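Local coordinates for prenyltransference for protein (Lavandula lanata, PDB 5HC8) that joins two molecules of dimethylallyl diphosphate head-to-middle to make lavandulyl diphosphate, in a fold of the cis-prenyltransferase (undecaprenyl diphosphate synthase) family, at residues I83-D86 against F87-D91. Sequence-based numbering, arbitrary orientation.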
ATOM      1  N   ILE A  83     -21.335 -15.730 -11.740  1.00 35.10           N
ATOM      2  CA  ILE A  83     -20.658 -16.657 -10.896  1.00 35.17           C
ATOM      3  C   ILE A  83     -20.718 -16.199  -9.471  1.00 36.27           C
ATOM      4  O   ILE A  83     -20.860 -17.043  -8.568  1.00 35.42           O
ATOM      5  CB  ILE A  83     -19.196 -16.730 -11.263  1.00 42.71           C
ATOM      6  CG1 ILE A  83     -19.019 -17.553 -12.508  1.00 49.99           C
ATOM      7  CG2 ILE A  83     -18.433 -17.431 -10.175  1.00 48.86           C
ATOM      8  CD1 ILE A  83     -17.545 -17.602 -12.887  1.00 62.24           C
ATOM      9  N   TYR A  84     -20.609 -14.879  -9.255  1.00 36.58           N
ATOM     10  CA  TYR A  84     -20.663 -14.366  -7.891  1.00 35.04           C
ATOM     11  C   TYR A  84     -22.073 -14.508  -7.318  1.00 37.15           C
ATOM     12  O   TYR A  84     -22.235 -14.753  -6.132  1.00 36.24           O
ATOM     13  CB  TYR A  84     -20.094 -12.924  -7.756  1.00 34.78           C
ATOM     14  CG  TYR A  84     -18.619 -12.864  -8.146  1.00 38.19           C
ATOM     15  CD1 TYR A  84     -17.810 -13.998  -8.037  1.00 39.32           C
ATOM     16  CD2 TYR A  84     -18.046 -11.718  -8.682  1.00 38.86           C
ATOM     17  CE1 TYR A  84     -16.506 -13.974  -8.424  1.00 42.46           C
ATOM     18  CE2 TYR A  84     -16.720 -11.710  -9.057  1.00 37.47           C
ATOM     19  CZ  TYR A  84     -15.983 -12.837  -8.915  1.00 36.65           C
ATOM     20  OH  TYR A  84     -14.641 -12.909  -9.269  1.00 57.10           O
ATOM     21  N   GLU A  85     -23.091 -14.312  -8.144  1.00 38.54           N
ATOM     22  CA  GLU A  85     -24.459 -14.510  -7.677  1.00 42.18           C
ATOM     23  C   GLU A  85     -24.654 -15.945  -7.229  1.00 33.95           C
ATOM     24  O   GLU A  85     -25.209 -16.244  -6.190  1.00 41.13           O
ATOM     25  CB  GLU A  85     -25.434 -14.230  -8.809  1.00 44.55           C
ATOM     26  CG  GLU A  85     -26.883 -14.469  -8.367  1.00 49.14           C
ATOM     27  CD  GLU A  85     -27.891 -14.279  -9.498  1.00 49.09           C
ATOM     28  OE1 GLU A  85     -29.007 -13.806  -9.233  1.00 55.51           O
ATOM     29  OE2 GLU A  85     -27.545 -14.561 -10.644  1.00 46.42           O
ATOM     30  N   ASP A  86     -24.221 -16.845  -8.064  1.00 40.11           N
ATOM     31  CA  ASP A  86     -24.304 -18.242  -7.748  1.00 39.33           C
ATOM     32  C   ASP A  86     -23.536 -18.561  -6.469  1.00 43.88           C
ATOM     33  O   ASP A  86     -24.011 -19.372  -5.655  1.00 43.32           O
ATOM     34  CB  ASP A  86     -23.775 -19.033  -8.945  1.00 44.12           C
ATOM     35  CG  ASP A  86     -23.685 -20.508  -8.685  1.00 57.73           C
ATOM     36  OD1 ASP A  86     -24.738 -21.128  -8.449  1.00 67.68           O
ATOM     37  OD2 ASP A  86     -22.565 -21.060  -8.741  1.00 66.38           O
ATOM     38  N   PHE A  87     -22.341 -17.953  -6.275  1.00 39.40           N
ATOM     39  CA  PHE A  87     -21.531 -18.249  -5.076  1.00 37.31           C
ATOM     40  C   PHE A  87     -22.272 -17.847  -3.787  1.00 32.44           C
ATOM     41  O   PHE A  87     -22.301 -18.599  -2.801  1.00 37.98           O
ATOM     42  CB  PHE A  87     -20.129 -17.568  -5.177  1.00 37.45           C
ATOM     43  CG  PHE A  87     -19.404 -17.458  -3.850  1.00 32.85           C
ATOM     44  CD1 PHE A  87     -18.707 -18.544  -3.318  1.00 30.91           C
ATOM     45  CD2 PHE A  87     -19.418 -16.270  -3.152  1.00 32.30           C
ATOM     46  CE1 PHE A  87     -18.037 -18.448  -2.108  1.00 29.92           C
ATOM     47  CE2 PHE A  87     -18.751 -16.151  -1.928  1.00 31.13           C
ATOM     48  CZ  PHE A  87     -18.070 -17.236  -1.405  1.00 28.62           C
ATOM     49  N   LEU A  88     -22.871 -16.672  -3.833  1.00 31.27           N
ATOM     50  CA  LEU A  88     -23.639 -16.057  -2.772  1.00 38.53           C
ATOM     51  C   LEU A  88     -24.954 -16.815  -2.519  1.00 48.73           C
ATOM     52  O   LEU A  88     -25.439 -16.928  -1.371  1.00 44.81           O
ATOM     53  CB  LEU A  88     -23.973 -14.576  -3.143  1.00 38.22           C
ATOM     54  CG  LEU A  88     -22.804 -13.587  -3.163  1.00 42.65           C
ATOM     55  CD1 LEU A  88     -23.240 -12.188  -3.607  1.00 45.43           C
ATOM     56  CD2 LEU A  88     -22.158 -13.485  -1.790  1.00 44.64           C
ATOM     57  N   ARG A  89     -25.517 -17.335  -3.600  1.00 48.66           N
ATOM     58  CA  ARG A  89     -26.740 -18.110  -3.491  1.00 58.17           C
ATOM     59  C   ARG A  89     -26.576 -19.541  -2.923  1.00 53.56           C
ATOM     60  O   ARG A  89     -27.414 -19.956  -2.135  1.00 55.00           O
ATOM     61  CB  ARG A  89     -27.540 -18.024  -4.804  1.00 56.90           C
ATOM     62  CG  ARG A  89     -28.262 -16.697  -4.834  1.00 59.69           C
ATOM     63  CD  ARG A  89     -29.101 -16.442  -6.072  1.00 69.78           C
ATOM     64  NE  ARG A  89     -30.481 -16.076  -5.750  1.00 81.95           N
ATOM     65  CZ  ARG A  89     -30.895 -15.062  -4.965  1.00 98.55           C
ATOM     66  NH1 ARG A  89     -30.043 -14.238  -4.371  1.00 93.96           N
ATOM     67  NH2 ARG A  89     -32.204 -14.871  -4.757  1.00107.59           N
ATOM     68  N   SER A  90     -25.504 -20.252  -3.264  1.00 44.64           N
ATOM     69  CA  SER A  90     -25.260 -21.572  -2.741  1.00 46.83           C
ATOM     70  C   SER A  90     -24.238 -21.590  -1.593  1.00 46.45           C
ATOM     71  O   SER A  90     -24.592 -21.747  -0.434  1.00 40.01           O
ATOM     72  CB  SER A  90     -24.782 -22.494  -3.856  1.00 43.06           C
ATOM     73  OG  SER A  90     -23.635 -21.938  -4.449  1.00 54.18           O
ATOM     74  N   ASP A  91     -22.963 -21.443  -1.962  1.00 48.99           N
ATOM     75  CA  ASP A  91     -21.834 -21.595  -1.038  1.00 42.10           C
ATOM     76  C   ASP A  91     -21.975 -20.694   0.160  1.00 34.47           C
ATOM     77  O   ASP A  91     -21.811 -21.133   1.287  1.00 34.80           O
ATOM     78  CB  ASP A  91     -20.527 -21.292  -1.767  1.00 46.31           C
ATOM     79  CG  ASP A  91     -20.228 -22.294  -2.826  1.00 50.34           C
ATOM     80  OD1 ASP A  91     -21.002 -23.283  -2.922  1.00 53.77           O
ATOM     81  OD2 ASP A  91     -19.211 -22.140  -3.539  1.00 42.94           O
TER
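Asp86 and Ser90 meet near the C-terminal part of helix 74-89. The carbonyl oxygen of Asp86 accepts two bonds from Ser90. Ser90 N reaches Asp86 O at 3.0 Å, and Ser90 OG donates to Asp86 O at 2.9 Å. The two donors come from opposite faces of the carbonyl plane, and the hydroxyl is tilted 32° out of it. OG sits between the backbone N and the carbonyl carbon of Ser90 (chi1 57°), which turns it back toward the preceding helical turn. A serine hydroxyl bonded to the carbonyl four residues earlier is a common helical feature. A valine here would probably leave Asp86 O with the backbone bond alone and this turn less firmly tied.

One residue back, Arg89 N bonds to Glu85 O at 2.8 Å. The side chains of this pair meet through their aliphatic parts, Glu85 CG lying 3.8 Å from Arg89 CD. Their charged ends form no salt bridge: Glu85 OE1 is 4.4 Å from Arg89 NE and lies well out of the guanidinium plane. No N-H points at OE1, so any attraction is probably between the charges alone. Glu85 OE2 instead makes a salt bridge with Arg82.

The regular i to i+4 bonds continue with Leu88 N to Tyr84 O (3.1 Å) and Phe87 N to Ile83 O (2.9 Å). Leu88 CG also rests 3.2 Å from Tyr84 O.

This turn of helix lies between two others. Ile83, Tyr84 and Phe87 pack on helix 34-54, where Phe87 and Trp45 meet edge-to-face. Tyr84 also touches the bound 2-methylbuta-1,3-diene and is part of its pocket. Glu85, Leu88 and Arg89 touch helix 115-128. Past Ser90 the chain turns into helix 91-97, which leads to strand 103-107, one of the two outermost strands of the parallel sheet within this chain.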